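Local coordinates for monovalent Na+/H+ antiporter subunit D (Dietzia sp. DQ12-45-1b, PDB 7D3U), which probably serves as a membrane-embedded, antiporter-like subunit of the Mrp complex, which exchanges sodium ions for protons across the cell membrane, at residues M378-V390 against T541-E553. Residues are numbered along the deposited sequence; the frame is centred on the assembly and turned at random.
Sequences MSLAGIPPFSGFV and TLALGLGGQLLLE. With LMT (dodecyl-beta-D-maltoside), chain B.
Ser379 and Thr541 meet hydroxyl to hydroxyl, and the bond between them shows how a broken transmembrane helix can be tied to a helix far off in the sequence. Ser379 OG donates to Thr541 OG1 over 2.7 Å, and it also receives a weak bond from Gly388 N, so one hydroxyl links the side chain of Thr541 to the backbone at the start of helix 387-401. Thr541 accepts because OG1 lies anti to the backbone N (chi1 -173°), which brings the oxygen beside the Ser379 hydroxyl. With an alanine here in place of Ser379, Thr541 OG1 would probably lose this donor, and Gly388 N the acceptor of its weak bond. The carbonyl of the same threonine, Thr541 O, takes a weak, bent bond from Ser387 N and also lies at the edge of the Phe386 ring. Leu542 crosses that ring at a slant, CD1 reaching Phe386 CE1 at 3.6 Å. Gly545 lets the backbones close to 3.6 Å between its CA and that of Ser387; a CB there would clash with Phe386 C. Val390 CG1 touches Leu552 CD1. The Schellman motif at Gly382 and the type I beta turn from Ile383 to Phe386 mark the discontinuous helix characteristic of Mrp and complex I antiporter-like subunits.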
loop_
_atom_site.group_PDB
_atom_site.type_symbol
_atom_site.label_atom_id
_atom_site.label_comp_id
_atom_site.label_asym_id
_atom_site.label_seq_id
_atom_site.Cartn_x
_atom_site.Cartn_y
_atom_site.Cartn_z
ATOM N N MET A 378 -17.883 -7.839 9.781
ATOM C CA MET A 378 -18.434 -7.252 10.996
ATOM C C MET A 378 -17.332 -6.739 11.909
ATOM O O MET A 378 -17.522 -5.737 12.604
ATOM C CB MET A 378 -19.305 -8.269 11.729
ATOM C CG MET A 378 -20.622 -8.561 11.041
ATOM S SD MET A 378 -21.519 -7.069 10.578
ATOM C CE MET A 378 -21.373 -7.129 8.795
ATOM N N SER A 379 -16.174 -7.400 11.921
ATOM C CA SER A 379 -15.067 -6.884 12.716
ATOM C C SER A 379 -14.527 -5.587 12.127
ATOM O O SER A 379 -14.191 -4.656 12.866
ATOM C CB SER A 379 -13.963 -7.927 12.820
ATOM O OG SER A 379 -12.770 -7.339 13.298
ATOM N N LEU A 380 -14.448 -5.504 10.799
ATOM C CA LEU A 380 -13.973 -4.287 10.152
ATOM C C LEU A 380 -14.923 -3.126 10.405
ATOM O O LEU A 380 -14.482 -1.995 10.638
ATOM C CB LEU A 380 -13.807 -4.529 8.654
ATOM C CG LEU A 380 -13.327 -3.357 7.805
ATOM C CD1 LEU A 380 -11.828 -3.204 7.932
ATOM C CD2 LEU A 380 -13.725 -3.560 6.359
ATOM N N ALA A 381 -16.229 -3.383 10.362
ATOM C CA ALA A 381 -17.204 -2.345 10.665
ATOM C C ALA A 381 -17.307 -2.053 12.155
ATOM O O ALA A 381 -18.035 -1.131 12.537
ATOM C CB ALA A 381 -18.577 -2.738 10.120
ATOM N N GLY A 382 -16.603 -2.804 12.997
ATOM C CA GLY A 382 -16.641 -2.577 14.426
ATOM C C GLY A 382 -17.931 -3.035 15.071
ATOM O O GLY A 382 -18.692 -2.220 15.597
ATOM N N ILE A 383 -18.187 -4.338 15.036
ATOM C CA ILE A 383 -19.393 -4.908 15.631
ATOM C C ILE A 383 -18.990 -5.685 16.881
ATOM O O ILE A 383 -17.987 -6.412 16.861
ATOM C CB ILE A 383 -20.148 -5.782 14.617
ATOM C CG1 ILE A 383 -20.466 -4.972 13.360
ATOM C CG2 ILE A 383 -21.442 -6.293 15.202
ATOM C CD1 ILE A 383 -21.385 -3.803 13.601
ATOM N N PRO A 384 -19.734 -5.543 17.977
ATOM C CA PRO A 384 -19.296 -6.046 19.291
ATOM C C PRO A 384 -18.768 -7.472 19.283
ATOM O O PRO A 384 -17.692 -7.716 19.851
ATOM C CB PRO A 384 -20.565 -5.922 20.137
ATOM C CG PRO A 384 -21.255 -4.727 19.562
ATOM C CD PRO A 384 -20.784 -4.527 18.134
ATOM N N PRO A 385 -19.477 -8.460 18.690
ATOM C CA PRO A 385 -19.011 -9.849 18.840
ATOM C C PRO A 385 -17.596 -10.098 18.335
ATOM O O PRO A 385 -17.071 -11.203 18.500
ATOM C CB PRO A 385 -20.035 -10.656 18.028
ATOM C CG PRO A 385 -20.674 -9.678 17.127
ATOM C CD PRO A 385 -20.720 -8.409 17.901
ATOM N N PHE A 386 -16.963 -9.090 17.731
ATOM C CA PHE A 386 -15.633 -9.269 17.161
ATOM C C PHE A 386 -14.632 -8.262 17.714
ATOM O O PHE A 386 -14.950 -7.500 18.633
ATOM C CB PHE A 386 -15.705 -9.172 15.641
ATOM C CG PHE A 386 -16.615 -10.185 15.025
ATOM C CD1 PHE A 386 -16.176 -11.473 14.788
ATOM C CD2 PHE A 386 -17.914 -9.853 14.692
ATOM C CE1 PHE A 386 -17.015 -12.406 14.229
ATOM C CE2 PHE A 386 -18.755 -10.783 14.130
ATOM C CZ PHE A 386 -18.305 -12.061 13.898
ATOM N N SER A 387 -13.420 -8.251 17.158
ATOM C CA SER A 387 -12.345 -7.444 17.724
ATOM C C SER A 387 -12.517 -5.964 17.407
ATOM O O SER A 387 -12.360 -5.115 18.290
ATOM C CB SER A 387 -10.993 -7.933 17.207
ATOM O OG SER A 387 -9.947 -7.128 17.713
ATOM N N GLY A 388 -12.829 -5.640 16.152
ATOM C CA GLY A 388 -12.918 -4.263 15.704
ATOM C C GLY A 388 -13.767 -3.358 16.566
ATOM O O GLY A 388 -13.571 -2.140 16.584
ATOM N N PHE A 389 -14.713 -3.947 17.295
ATOM C CA PHE A 389 -15.512 -3.164 18.227
ATOM C C PHE A 389 -14.650 -2.616 19.352
ATOM O O PHE A 389 -14.767 -1.444 19.719
ATOM C CB PHE A 389 -16.647 -4.014 18.782
ATOM C CG PHE A 389 -16.911 -3.802 20.244
ATOM C CD1 PHE A 389 -17.597 -2.685 20.686
ATOM C CD2 PHE A 389 -16.483 -4.731 21.175
ATOM C CE1 PHE A 389 -17.842 -2.493 22.028
ATOM C CE2 PHE A 389 -16.725 -4.545 22.516
ATOM C CZ PHE A 389 -17.405 -3.424 22.944
ATOM N N VAL A 390 -13.784 -3.456 19.923
ATOM C CA VAL A 390 -12.879 -2.991 20.969
ATOM C C VAL A 390 -11.991 -1.874 20.444
ATOM O O VAL A 390 -11.794 -0.847 21.109
ATOM C CB VAL A 390 -12.044 -4.163 21.514
ATOM C CG1 VAL A 390 -11.320 -3.746 22.773
ATOM C CG2 VAL A 390 -12.931 -5.364 21.777
ATOM N N THR A 541 -9.821 -12.739 14.940
ATOM C CA THR A 541 -10.532 -11.484 15.140
ATOM C C THR A 541 -11.783 -11.642 15.989
ATOM O O THR A 541 -12.424 -10.636 16.305
ATOM C CB THR A 541 -10.902 -10.865 13.795
ATOM O OG1 THR A 541 -11.448 -9.559 14.009
ATOM C CG2 THR A 541 -11.930 -11.722 13.088
ATOM N N LEU A 542 -12.153 -12.867 16.352
ATOM C CA LEU A 542 -13.213 -13.111 17.320
ATOM C C LEU A 542 -12.664 -13.458 18.694
ATOM O O LEU A 542 -13.240 -13.056 19.711
ATOM C CB LEU A 542 -14.129 -14.237 16.832
ATOM C CG LEU A 542 -15.401 -14.493 17.637
ATOM C CD1 LEU A 542 -16.518 -14.957 16.726
ATOM C CD2 LEU A 542 -15.139 -15.517 18.724
ATOM N N ALA A 543 -11.555 -14.198 18.741
ATOM C CA ALA A 543 -10.873 -14.421 20.008
ATOM C C ALA A 543 -10.339 -13.119 20.583
ATOM O O ALA A 543 -10.289 -12.956 21.807
ATOM C CB ALA A 543 -9.739 -15.429 19.825
ATOM N N LEU A 544 -9.945 -12.181 19.723
ATOM C CA LEU A 544 -9.524 -10.857 20.158
ATOM C C LEU A 544 -10.696 -9.954 20.509
ATOM O O LEU A 544 -10.485 -8.897 21.111
ATOM C CB LEU A 544 -8.680 -10.188 19.073
ATOM C CG LEU A 544 -7.302 -10.792 18.817
ATOM C CD1 LEU A 544 -6.543 -9.958 17.802
ATOM C CD2 LEU A 544 -6.524 -10.907 20.115
ATOM N N GLY A 545 -11.915 -10.338 20.140
ATOM C CA GLY A 545 -13.089 -9.579 20.509
ATOM C C GLY A 545 -13.641 -10.029 21.842
ATOM O O GLY A 545 -13.907 -9.205 22.721
ATOM N N LEU A 546 -13.814 -11.341 22.005
ATOM C CA LEU A 546 -14.255 -11.867 23.292
ATOM C C LEU A 546 -13.180 -11.664 24.351
ATOM O O LEU A 546 -13.396 -10.965 25.348
ATOM C CB LEU A 546 -14.622 -13.346 23.161
ATOM C CG LEU A 546 -15.817 -13.671 22.264
ATOM C CD1 LEU A 546 -16.324 -15.073 22.546
ATOM C CD2 LEU A 546 -16.927 -12.650 22.449
ATOM N N GLY A 547 -12.012 -12.267 24.153
ATOM C CA GLY A 547 -10.877 -11.959 24.996
ATOM C C GLY A 547 -9.991 -10.905 24.366
ATOM O O GLY A 547 -9.124 -11.223 23.548
ATOM N N GLY A 548 -10.180 -9.651 24.755
ATOM C CA GLY A 548 -9.421 -8.570 24.164
ATOM C C GLY A 548 -8.485 -7.923 25.158
ATOM O O GLY A 548 -7.584 -7.172 24.779
ATOM N N GLN A 549 -8.701 -8.208 26.443
ATOM C CA GLN A 549 -7.816 -7.686 27.475
ATOM C C GLN A 549 -6.384 -8.158 27.272
ATOM O O GLN A 549 -5.440 -7.418 27.569
ATOM C CB GLN A 549 -8.323 -8.093 28.857
ATOM C CG GLN A 549 -7.366 -7.781 29.991
ATOM C CD GLN A 549 -7.239 -6.295 30.253
ATOM O OE1 GLN A 549 -8.050 -5.497 29.784
ATOM N NE2 GLN A 549 -6.221 -5.915 31.012
ATOM N N LEU A 550 -6.201 -9.376 26.759
ATOM C CA LEU A 550 -4.856 -9.879 26.499
ATOM C C LEU A 550 -4.113 -8.978 25.522
ATOM O O LEU A 550 -2.955 -8.614 25.754
ATOM C CB LEU A 550 -4.928 -11.314 25.973
ATOM C CG LEU A 550 -3.633 -12.025 25.564
ATOM C CD1 LEU A 550 -2.692 -12.198 26.748
ATOM C CD2 LEU A 550 -3.919 -13.363 24.889
ATOM N N LEU A 551 -4.764 -8.606 24.420
ATOM C CA LEU A 551 -4.110 -7.732 23.455
ATOM C C LEU A 551 -4.145 -6.275 23.890
ATOM O O LEU A 551 -3.258 -5.502 23.515
ATOM C CB LEU A 551 -4.749 -7.881 22.074
ATOM C CG LEU A 551 -3.986 -7.196 20.940
ATOM C CD1 LEU A 551 -2.541 -7.656 20.926
ATOM C CD2 LEU A 551 -4.642 -7.454 19.600
ATOM N N LEU A 552 -5.136 -5.886 24.689
ATOM C CA LEU A 552 -5.188 -4.510 25.172
ATOM C C LEU A 552 -4.047 -4.224 26.140
ATOM O O LEU A 552 -3.478 -3.128 26.131
ATOM C CB LEU A 552 -6.539 -4.238 25.832
ATOM C CG LEU A 552 -7.603 -3.602 24.938
ATOM C CD1 LEU A 552 -8.921 -3.488 25.677
ATOM C CD2 LEU A 552 -7.143 -2.240 24.457
ATOM N N GLU A 553 -3.682 -5.205 26.967
ATOM C CA GLU A 553 -2.547 -5.031 27.865
ATOM C C GLU A 553 -1.248 -4.875 27.087
ATOM O O GLU A 553 -0.413 -4.026 27.421
ATOM C CB GLU A 553 -2.456 -6.213 28.826
ATOM C CG GLU A 553 -2.969 -5.920 30.220
ATOM C CD GLU A 553 -2.970 -7.148 31.104
ATOM O OE1 GLU A 553 -2.973 -8.272 30.560
ATOM O OE2 GLU A 553 -2.971 -6.990 32.343
HETATM C C1B LMT B . -8.541 -13.833 30.576
HETATM C C2B LMT B . -7.172 -13.183 30.894
HETATM C C3B LMT B . -6.467 -12.631 29.630
HETATM C C4B LMT B . -7.076 -13.153 28.300
HETATM C C5B LMT B . -7.583 -14.601 28.480
HETATM C C6B LMT B . -6.408 -15.582 28.484
HETATM O O1B LMT B . -9.488 -12.841 30.262
HETATM O O2B LMT B . -7.389 -12.173 31.794
HETATM O O3B LMT B . -5.108 -12.821 29.692
HETATM O "O4'" LMT B . -8.109 -12.343 27.873
HETATM O O5B LMT B . -8.449 -14.830 29.586
HETATM O O6B LMT B . -6.613 -16.568 27.554
HETATM C "C1'" LMT B . -13.152 -14.010 31.947
HETATM C "C2'" LMT B . -12.433 -15.012 31.011
HETATM C "C3'" LMT B . -11.388 -14.319 30.091
HETATM C "C4'" LMT B . -10.846 -12.996 30.669
HETATM C "C5'" LMT B . -10.938 -13.105 32.214
HETATM C "C6'" LMT B . -10.242 -12.003 32.969
HETATM O "O1'" LMT B . -13.987 -13.206 31.223
HETATM O "O2'" LMT B . -11.819 -15.990 31.769
HETATM O "O3'" LMT B . -11.920 -14.088 28.855
HETATM O "O5'" LMT B . -12.271 -13.142 32.667
HETATM O "O6'" LMT B . -9.802 -11.114 32.024
HETATM C C1 LMT B . -15.209 -13.804 30.865
HETATM C C2 LMT B . -15.547 -13.216 29.530
HETATM C C3 LMT B . -16.736 -12.320 29.490
HETATM C C4 LMT B . -17.520 -12.661 28.252
HETATM C C5 LMT B . -17.144 -11.747 27.139
HETATM C C6 LMT B . -18.269 -11.537 26.183
HETATM C C7 LMT B . -19.443 -10.944 26.900
HETATM C C8 LMT B . -20.454 -10.526 25.895
HETATM C C9 LMT B . -21.811 -10.275 26.459
HETATM C C10 LMT B . -22.764 -10.221 25.302
HETATM C C11 LMT B . -24.182 -10.324 25.756
HETATM C C12 LMT B . -24.530 -9.233 26.705
#